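Local coordinates for rubber oxygenase (Streptomyces sp., PDB 5O1M), which cleaves the double bonds of poly(cis-1,4-isoprene) oxidatively with O2, using a non-covalently bound b-type heme, and so begins the degradation of rubber, at residues W5-S10 with S240-P245; I292-R297 with V315-I320; P325-F330 with V343-E348. All blocks are in the same frame, centred on the assembly; numbering follows the deposited sequence.

Followed from the N terminus, the three contacts come in series, with none nested in or crossing another. Contact 1 closes the longest loop: it brings the N-terminal segment 5-10 back to 240-245, the loop between helices 220-236 and 248-258, across an intervening chain that is mostly helical. Contact 2 closes a short excursion, through helix 302-308, between helices 289-300 and 314-331. Contact 3 then closes another between helix 314-331 and helix 342-360. Contacts 2 and 3 share helix 314-331 and touch, Phe-295 and Ile-320 meeting Leu-347, so helices 289-300, 314-331 and 342-360 pack as one group. Contact 1 stands apart, its nearest atoms about 23 Å from those of contact 2.

Contact 1. Residues W5-S10 with S240-P245; sequences WSPSAS and SDEYIP
The chi1 of Ser-10, 89°, sets OG between the backbone N and the carbonyl carbon, turned back toward Pro-7, while CB meets the carbonyl oxygen of Glu-242 at 3.3 Å. The setting is a single beta bridge joining two loops of an otherwise helical, globin-clan fold: Ser-10 pairs with Pro-245, CA to CA 4.4 Å. No hydrogen bond runs directly between the two segments. Neighbouring residues supply such bonds instead, backbone pairs linking Ala-9 to Ala-246, Ile-244 to Val-11 and Asp-241 to Ala-12.

Across the contact Glu-242 O meets carbon from two residues: besides Ser-10 CB it touches Pro-7 CB, also at 3.3 Å. The Ser-10 hydroxyl is engaged within its own loop. OG donates to Pro-7 O over 2.8 Å, in the carbonyl plane and on a lone pair, and Pro-7 O also takes the amide of Ser-10, so two bonds from one residue grip this oxygen, which probably steadies the turn. OG is further hydrogen-bonded to the amide of Gly-13. On the other loop, Glu-242 CB lies over the centre of the Tyr-243 ring, whose OH reaches Val-18 O, and Glu-242 OE1 bonds to Thr-14. Beside the bridge, Ser-10 CA directs a CA-H toward Ile-244 O at 3.3 Å, bent to 122° at the hydrogen.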
loop_
_atom_site.group_PDB
_atom_site.type_symbol
_atom_site.label_atom_id
_atom_site.label_comp_id
_atom_site.label_asym_id
_atom_site.label_seq_id
_atom_site.Cartn_x
_atom_site.Cartn_y
_atom_site.Cartn_z
ATOM N N TRP A 5 -17.941 -8.161 11.214
ATOM C CA TRP A 5 -19.131 -8.269 10.388
ATOM C C TRP A 5 -19.086 -9.413 9.426
ATOM O O TRP A 5 -18.057 -9.980 9.177
ATOM C CB TRP A 5 -19.303 -7.008 9.569
ATOM C CG TRP A 5 -18.043 -6.671 8.911
ATOM C CD1 TRP A 5 -17.590 -7.131 7.739
ATOM C CD2 TRP A 5 -17.034 -5.840 9.443
ATOM N NE1 TRP A 5 -16.359 -6.614 7.478
ATOM C CE2 TRP A 5 -15.996 -5.816 8.524
ATOM C CE3 TRP A 5 -16.927 -5.084 10.607
ATOM C CZ2 TRP A 5 -14.865 -5.086 8.728
ATOM C CZ3 TRP A 5 -15.821 -4.380 10.807
ATOM C CH2 TRP A 5 -14.790 -4.375 9.872
ATOM N N SER A 6 -20.243 -9.721 8.882
ATOM C CA SER A 6 -20.387 -10.732 7.884
ATOM C C SER A 6 -20.013 -10.107 6.545
ATOM O O SER A 6 -20.011 -8.899 6.393
ATOM C CB SER A 6 -21.835 -11.211 7.856
ATOM O OG SER A 6 -22.589 -10.547 6.846
ATOM N N PRO A 7 -19.721 -10.945 5.560
ATOM C CA PRO A 7 -19.343 -10.478 4.242
ATOM C C PRO A 7 -20.470 -10.088 3.321
ATOM O O PRO A 7 -20.191 -10.092 2.151
ATOM C CB PRO A 7 -18.592 -11.678 3.658
ATOM C CG PRO A 7 -18.212 -12.494 4.835
ATOM C CD PRO A 7 -19.391 -12.360 5.724
ATOM N N SER A 8 -21.687 -9.812 3.777
ATOM C CA SER A 8 -22.722 -9.362 2.811
ATOM C C SER A 8 -22.470 -7.981 2.163
ATOM O O SER A 8 -23.209 -7.601 1.241
ATOM C CB SER A 8 -24.122 -9.375 3.432
ATOM O OG SER A 8 -24.224 -8.570 4.591
ATOM N N ALA A 9 -21.440 -7.254 2.677
ATOM C CA ALA A 9 -20.986 -5.992 2.142
ATOM C C ALA A 9 -19.752 -6.237 1.224
ATOM O O ALA A 9 -19.164 -5.319 0.739
ATOM C CB ALA A 9 -20.664 -5.035 3.298
ATOM N N SER A 10 -19.407 -7.478 0.937
ATOM C CA SER A 10 -18.152 -7.841 0.271
ATOM C C SER A 10 -18.293 -8.227 -1.198
ATOM O O SER A 10 -19.395 -8.431 -1.677
ATOM C CB SER A 10 -17.503 -9.000 1.018
ATOM O OG SER A 10 -17.960 -10.234 0.499
ATOM N N SER A 240 -9.016 -12.941 -0.327
ATOM C CA SER A 240 -10.203 -13.635 -0.791
ATOM C C SER A 240 -11.307 -12.600 -0.935
ATOM O O SER A 240 -11.385 -11.660 -0.173
ATOM C CB SER A 240 -10.608 -14.732 0.195
ATOM O OG SER A 240 -12.000 -15.013 0.043
ATOM N N ASP A 241 -12.161 -12.808 -1.927
ATOM C CA ASP A 241 -13.259 -11.919 -2.252
ATOM C C ASP A 241 -14.249 -11.693 -1.146
ATOM O O ASP A 241 -14.878 -10.657 -1.120
ATOM C CB ASP A 241 -13.955 -12.441 -3.470
ATOM C CG ASP A 241 -13.087 -12.380 -4.720
ATOM O OD1 ASP A 241 -11.983 -11.691 -4.728
ATOM O OD2 ASP A 241 -13.495 -13.031 -5.698
ATOM N N GLU A 242 -14.363 -12.598 -0.203
ATOM C CA GLU A 242 -15.225 -12.407 0.943
ATOM C C GLU A 242 -14.725 -11.326 1.855
ATOM O O GLU A 242 -15.467 -10.938 2.763
ATOM C CB GLU A 242 -15.282 -13.636 1.848
ATOM C CG GLU A 242 -15.346 -14.998 1.231
ATOM C CD GLU A 242 -16.063 -15.946 2.169
ATOM O OE1 GLU A 242 -17.327 -15.841 2.228
ATOM O OE2 GLU A 242 -15.381 -16.744 2.872
ATOM N N TYR A 243 -13.473 -10.864 1.708
ATOM C CA TYR A 243 -12.979 -9.783 2.580
ATOM C C TYR A 243 -12.824 -8.471 1.869
ATOM O O TYR A 243 -12.523 -7.479 2.520
ATOM C CB TYR A 243 -11.655 -10.177 3.310
ATOM C CG TYR A 243 -11.767 -11.570 3.959
ATOM C CD1 TYR A 243 -12.752 -11.822 4.904
ATOM C CD2 TYR A 243 -10.962 -12.636 3.540
ATOM C CE1 TYR A 243 -12.930 -13.102 5.408
ATOM C CE2 TYR A 243 -11.136 -13.904 4.068
ATOM C CZ TYR A 243 -12.110 -14.114 4.992
ATOM O OH TYR A 243 -12.291 -15.317 5.524
ATOM N N ILE A 244 -13.024 -8.427 0.564
ATOM C CA ILE A 244 -12.789 -7.189 -0.206
ATOM C C ILE A 244 -14.112 -6.384 -0.234
ATOM O O ILE A 244 -15.127 -6.895 -0.612
ATOM C CB ILE A 244 -12.363 -7.489 -1.674
ATOM C CG1 ILE A 244 -11.079 -8.340 -1.685
ATOM C CG2 ILE A 244 -12.110 -6.184 -2.417
ATOM C CD1 ILE A 244 -10.673 -8.915 -3.052
ATOM N N PRO A 245 -14.115 -5.142 0.224
ATOM C CA PRO A 245 -15.427 -4.413 0.134
ATOM C C PRO A 245 -15.933 -4.156 -1.298
ATOM O O PRO A 245 -15.172 -3.812 -2.223
ATOM C CB PRO A 245 -15.154 -3.103 0.830
ATOM C CG PRO A 245 -13.680 -2.969 0.885
ATOM C CD PRO A 245 -13.059 -4.337 0.830
#

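Contact 2. Residues I292-R297 with V315-I320; sequences IGAFSR and VLERLI
Leu-316 opens the contact on helix 314-331, its CG resting 3.8 Å from the methyl CB of Ala-294, with CB and CD2 of the leucine close to the same methyl. Ala-294 points toward the partner helix, and its small side chain lets the backbones come near: the CA atoms of Ala-294 and Glu-317 are 5.2 Å apart. The axes of the two short segments approach to 8.9 Å and cross at -52°.

Glu-317 is the next residue, and its stem and its carboxylate do different work. With CG opposite the carbonyl carbon (chi1 -67°) and the chain extended beyond it, the aliphatic part lies against Ala-294 while the carboxylate is carried to Arg-297. There Glu-317 OE1 forms a salt bridge with Arg-297 NE over 3.1 Å. As a hydrogen bond it is weak, bent to 122° at the proton, although the carboxylate comes to the edge of the guanidinium. The two groups have firmer partners elsewhere: Glu-317 OE1 accepts from the amide of Gln-313, while Arg-297 NH1 bonds to Leu-310 O and pairs with Asp-306. The arginine thus links its own helix to the connecting chain and, more weakly, to Glu-317.

One turn beyond Leu-316, Ile-320 completes the walk. Its CD1 packs on Ala-294 CB, also at 3.8 Å, and on the other branch Ile-320 CG2 lies at the edge of the Phe-295 ring, 4.3 Å from Phe-295 CD1. Phe-295 leads on to the surroundings: it is edge-to-face with Trp-324, and with Ile-320 it packs on Leu-347, while its other neighbours include Leu-105. The pair therefore sits among helices 96-111 and 342-360.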
loop_
_atom_site.group_PDB
_atom_site.type_symbol
_atom_site.label_atom_id
_atom_site.label_comp_id
_atom_site.label_asym_id
_atom_site.label_seq_id
_atom_site.Cartn_x
_atom_site.Cartn_y
_atom_site.Cartn_z
ATOM N N ILE A 292 7.700 18.016 5.847
ATOM C CA ILE A 292 7.156 16.641 5.950
ATOM C C ILE A 292 6.298 16.504 7.186
ATOM O O ILE A 292 5.224 15.941 7.129
ATOM C CB ILE A 292 8.279 15.566 6.132
ATOM C CG1 ILE A 292 9.187 15.550 4.906
ATOM C CG2 ILE A 292 7.671 14.152 6.298
ATOM C CD1 ILE A 292 10.511 14.870 5.119
ATOM N N GLY A 293 6.811 16.945 8.323
ATOM C CA GLY A 293 6.077 16.866 9.562
ATOM C C GLY A 293 4.754 17.587 9.512
ATOM O O GLY A 293 3.738 17.070 9.908
ATOM N N ALA A 294 4.755 18.798 9.000
ATOM C CA ALA A 294 3.541 19.589 9.016
ATOM C C ALA A 294 2.486 19.025 8.028
ATOM O O ALA A 294 1.316 18.857 8.346
ATOM C CB ALA A 294 3.861 21.053 8.800
ATOM N N PHE A 295 2.923 18.668 6.844
ATOM C CA PHE A 295 2.052 18.157 5.887
ATOM C C PHE A 295 1.481 16.765 6.249
ATOM O O PHE A 295 0.267 16.485 5.998
ATOM C CB PHE A 295 2.723 18.125 4.509
ATOM C CG PHE A 295 1.742 17.755 3.404
ATOM C CD1 PHE A 295 0.803 18.708 2.974
ATOM C CD2 PHE A 295 1.721 16.491 2.854
ATOM C CE1 PHE A 295 -0.110 18.378 1.988
ATOM C CE2 PHE A 295 0.792 16.151 1.875
ATOM C CZ PHE A 295 -0.105 17.093 1.425
ATOM N N SER A 296 2.337 15.908 6.809
ATOM C CA SER A 296 1.938 14.572 7.248
ATOM C C SER A 296 0.983 14.689 8.435
ATOM O O SER A 296 -0.008 13.982 8.481
ATOM C CB SER A 296 3.113 13.693 7.595
ATOM O OG SER A 296 4.015 13.674 6.483
ATOM N N ARG A 297 1.262 15.582 9.369
ATOM C CA ARG A 297 0.248 15.851 10.423
ATOM C C ARG A 297 -1.106 16.386 9.904
ATOM O O ARG A 297 -2.178 15.976 10.385
ATOM C CB ARG A 297 0.808 16.761 11.495
ATOM C CG ARG A 297 1.849 16.067 12.369
ATOM C CD ARG A 297 2.396 16.978 13.471
ATOM N NE ARG A 297 1.294 17.295 14.315
ATOM C CZ ARG A 297 0.885 16.633 15.381
ATOM N NH1 ARG A 297 1.533 15.596 15.863
ATOM N NH2 ARG A 297 -0.215 17.077 15.997
ATOM N N VAL A 315 2.308 26.828 13.625
ATOM C CA VAL A 315 2.203 27.883 12.645
ATOM C C VAL A 315 2.072 27.280 11.244
ATOM O O VAL A 315 1.082 27.435 10.580
ATOM C CB VAL A 315 3.302 28.903 12.869
ATOM C CG1 VAL A 315 3.478 29.810 11.673
ATOM C CG2 VAL A 315 2.974 29.728 14.126
ATOM N N LEU A 316 3.040 26.476 10.879
ATOM C CA LEU A 316 3.078 25.782 9.587
ATOM C C LEU A 316 1.846 24.926 9.306
ATOM O O LEU A 316 1.256 25.007 8.219
ATOM C CB LEU A 316 4.394 25.012 9.463
ATOM C CG LEU A 316 4.899 24.669 8.036
ATOM C CD1 LEU A 316 4.682 25.837 7.031
ATOM C CD2 LEU A 316 6.369 24.191 8.062
ATOM N N GLU A 317 1.378 24.173 10.292
ATOM C CA GLU A 317 0.154 23.408 10.107
ATOM C C GLU A 317 -1.066 24.301 9.868
ATOM O O GLU A 317 -1.890 24.051 8.948
ATOM C CB GLU A 317 -0.072 22.449 11.277
ATOM C CG GLU A 317 0.962 21.320 11.356
ATOM C CD GLU A 317 0.793 20.461 12.574
ATOM O OE1 GLU A 317 1.810 20.124 13.214
ATOM O OE2 GLU A 317 -0.346 20.141 12.966
ATOM N N ARG A 318 -1.207 25.365 10.660
ATOM C CA ARG A 318 -2.276 26.311 10.363
ATOM C C ARG A 318 -2.164 26.945 8.959
ATOM O O ARG A 318 -3.192 27.133 8.292
ATOM C CB ARG A 318 -2.373 27.443 11.372
ATOM C CG ARG A 318 -3.373 28.513 10.912
ATOM C CD ARG A 318 -4.096 29.195 12.040
ATOM N NE ARG A 318 -4.480 28.204 13.040
ATOM C CZ ARG A 318 -5.242 28.488 14.075
ATOM N NH1 ARG A 318 -5.520 27.526 14.962
ATOM N NH2 ARG A 318 -5.764 29.707 14.171
ATOM N N LEU A 319 -0.966 27.349 8.531
ATOM C CA LEU A 319 -0.851 27.910 7.159
ATOM C C LEU A 319 -1.330 26.885 6.122
ATOM O O LEU A 319 -2.034 27.228 5.185
ATOM C CB LEU A 319 0.529 28.350 6.817
ATOM C CG LEU A 319 1.149 29.555 7.494
ATOM C CD1 LEU A 319 2.671 29.395 7.442
ATOM C CD2 LEU A 319 0.757 30.891 6.892
ATOM N N ILE A 320 -1.002 25.627 6.341
ATOM C CA ILE A 320 -1.314 24.581 5.340
ATOM C C ILE A 320 -2.810 24.345 5.281
ATOM O O ILE A 320 -3.433 24.237 4.170
ATOM C CB ILE A 320 -0.531 23.309 5.620
ATOM C CG1 ILE A 320 0.939 23.576 5.371
ATOM C CG2 ILE A 320 -0.991 22.225 4.728
ATOM C CD1 ILE A 320 1.925 22.542 5.897
#

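Contact 3. Residues P325-F330 with V343-E348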
loop_
_atom_site.group_PDB
_atom_site.type_symbol
_atom_site.label_atom_id
_atom_site.label_comp_id
_atom_site.label_asym_id
_atom_site.label_seq_id
_atom_site.Cartn_x
_atom_site.Cartn_y
_atom_site.Cartn_z
ATOM N N PRO A 325 -6.503 23.762 0.649
ATOM C CA PRO A 325 -7.697 23.646 -0.224
ATOM C C PRO A 325 -7.808 24.698 -1.357
ATOM O O PRO A 325 -8.421 24.373 -2.367
ATOM C CB PRO A 325 -8.871 23.756 0.752
ATOM C CG PRO A 325 -8.244 23.371 2.081
ATOM C CD PRO A 325 -6.909 24.044 2.039
ATOM N N LEU A 326 -7.249 25.912 -1.171
ATOM C CA LEU A 326 -7.290 26.904 -2.252
ATOM C C LEU A 326 -6.400 26.485 -3.429
ATOM O O LEU A 326 -6.770 26.590 -4.598
ATOM C CB LEU A 326 -6.979 28.356 -1.794
ATOM C CG LEU A 326 -7.830 28.865 -0.591
ATOM C CD1 LEU A 326 -7.385 30.232 -0.060
ATOM C CD2 LEU A 326 -9.263 28.857 -0.899
ATOM N N LEU A 327 -5.239 26.000 -3.102
ATOM C CA LEU A 327 -4.298 25.527 -4.088
ATOM C C LEU A 327 -4.917 24.373 -4.844
ATOM O O LEU A 327 -4.860 24.357 -6.043
ATOM C CB LEU A 327 -3.021 25.088 -3.364
ATOM C CG LEU A 327 -1.798 24.780 -4.143
ATOM C CD1 LEU A 327 -0.543 25.223 -3.393
ATOM C CD2 LEU A 327 -1.781 23.299 -4.445
ATOM N N VAL A 328 -5.529 23.432 -4.149
ATOM C CA VAL A 328 -6.202 22.313 -4.800
ATOM C C VAL A 328 -7.324 22.849 -5.741
ATOM O O VAL A 328 -7.334 22.500 -6.922
ATOM C CB VAL A 328 -6.762 21.334 -3.763
ATOM C CG1 VAL A 328 -7.608 20.237 -4.420
ATOM C CG2 VAL A 328 -5.595 20.694 -2.987
ATOM N N ALA A 329 -8.206 23.731 -5.237
ATOM C CA ALA A 329 -9.276 24.328 -6.078
ATOM C C ALA A 329 -8.705 25.060 -7.305
ATOM O O ALA A 329 -9.250 24.995 -8.409
ATOM C CB ALA A 329 -10.111 25.243 -5.239
ATOM N N PHE A 330 -7.541 25.668 -7.143
ATOM C CA PHE A 330 -6.867 26.330 -8.261
ATOM C C PHE A 330 -6.364 25.309 -9.283
ATOM O O PHE A 330 -6.657 25.423 -10.447
ATOM C CB PHE A 330 -5.709 27.235 -7.757
ATOM C CG PHE A 330 -4.886 27.793 -8.886
ATOM C CD1 PHE A 330 -5.427 28.686 -9.781
ATOM C CD2 PHE A 330 -3.573 27.382 -9.078
ATOM C CE1 PHE A 330 -4.709 29.112 -10.864
ATOM C CE2 PHE A 330 -2.799 27.897 -10.129
ATOM C CZ PHE A 330 -3.359 28.762 -11.008
ATOM N N VAL A 343 4.756 30.004 0.810
ATOM C CA VAL A 343 5.236 28.682 1.247
ATOM C C VAL A 343 4.325 27.553 0.830
ATOM O O VAL A 343 4.761 26.400 0.758
ATOM C CB VAL A 343 5.465 28.621 2.783
ATOM C CG1 VAL A 343 4.126 28.534 3.517
ATOM C CG2 VAL A 343 6.331 27.456 3.224
ATOM N N LEU A 344 3.045 27.834 0.505
ATOM C CA LEU A 344 2.238 26.757 -0.045
ATOM C C LEU A 344 2.755 26.293 -1.411
ATOM O O LEU A 344 2.648 25.114 -1.750
ATOM C CB LEU A 344 0.770 27.154 -0.158
ATOM C CG LEU A 344 -0.170 26.861 1.016
ATOM C CD1 LEU A 344 -0.385 25.369 1.084
ATOM C CD2 LEU A 344 0.308 27.329 2.374
ATOM N N TRP A 345 3.198 27.235 -2.220
ATOM C CA TRP A 345 3.699 26.887 -3.566
ATOM C C TRP A 345 5.012 26.099 -3.387
ATOM O O TRP A 345 5.266 25.192 -4.172
ATOM C CB TRP A 345 3.977 28.123 -4.404
ATOM C CG TRP A 345 2.782 28.996 -4.588
ATOM C CD1 TRP A 345 2.602 30.273 -4.113
ATOM C CD2 TRP A 345 1.584 28.654 -5.271
ATOM N NE1 TRP A 345 1.372 30.735 -4.472
ATOM C CE2 TRP A 345 0.724 29.779 -5.199
ATOM C CE3 TRP A 345 1.165 27.515 -5.936
ATOM C CZ2 TRP A 345 -0.530 29.823 -5.792
ATOM C CZ3 TRP A 345 -0.127 27.503 -6.521
ATOM C CH2 TRP A 345 -0.962 28.696 -6.438
ATOM N N THR A 346 5.819 26.464 -2.375
ATOM C CA THR A 346 7.058 25.763 -2.046
ATOM C C THR A 346 6.772 24.311 -1.651
ATOM O O THR A 346 7.408 23.370 -2.132
ATOM C CB THR A 346 7.773 26.427 -0.884
ATOM O OG1 THR A 346 8.127 27.777 -1.233
ATOM C CG2 THR A 346 9.092 25.652 -0.580
ATOM N N LEU A 347 5.777 24.164 -0.782
ATOM C CA LEU A 347 5.294 22.874 -0.405
ATOM C C LEU A 347 4.826 22.038 -1.606
ATOM O O LEU A 347 5.204 20.884 -1.750
ATOM C CB LEU A 347 4.176 23.005 0.617
ATOM C CG LEU A 347 3.462 21.700 0.980
ATOM C CD1 LEU A 347 4.509 20.679 1.531
ATOM C CD2 LEU A 347 2.222 22.004 1.845
ATOM N N GLU A 348 3.985 22.643 -2.425
ATOM C CA GLU A 348 3.505 21.964 -3.620
ATOM C C GLU A 348 4.662 21.536 -4.531
ATOM O O GLU A 348 4.655 20.429 -4.987
ATOM C CB GLU A 348 2.532 22.820 -4.404
ATOM C CG GLU A 348 1.934 22.140 -5.610
ATOM C CD GLU A 348 1.200 23.096 -6.561
ATOM O OE1 GLU A 348 1.700 24.205 -6.922
ATOM O OE2 GLU A 348 0.114 22.668 -7.016
#
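Leu-327 carries the apolar part of this contact, reaching from helix 314-331 to three residues of helix 342-360. Its CG stands opposite the backbone N (chi1 -169°), which extends the isobutyl group across the gap between axes 11.0 Å apart. Leu-327 CD1 packs 4.0 Å from Leu-344 CB and 3.8 Å from Trp-345 CE3, the leucine and tryptophan side chains sliding past each other in opposite directions.

One turn after Leu-327, Phe-330 meets the same tryptophan. The two side chains approach at about a right angle, and Phe-330 CD2 comes to the edge of the indole, near its plane, 3.9 Å from Trp-345 CH2. Loop residues Pro-338 against Phe-330 and Leu-337 and Val-340 against Trp-345 continue this cluster.

Polar groups take part without any hydrogen bond between the segments. Leu-327 CD2 meets Glu-348 OE2 at 3.3 Å, and the extended glutamate chain runs slantwise to the leucine. Both carboxylate oxygens are hydrogen-bonded just outside the segments, OE1, in the plane of the Trp-345 ring at its edge, in a salt bridge with Arg-331.

The chemistry divides accordingly: hydrocarbon and ring contacts join the segments, crossing at -65°, and the Glu-348 to Arg-331 salt bridge adds a charged tie between the same helices, probably keeping the carboxylate ionised beside leucine methyls.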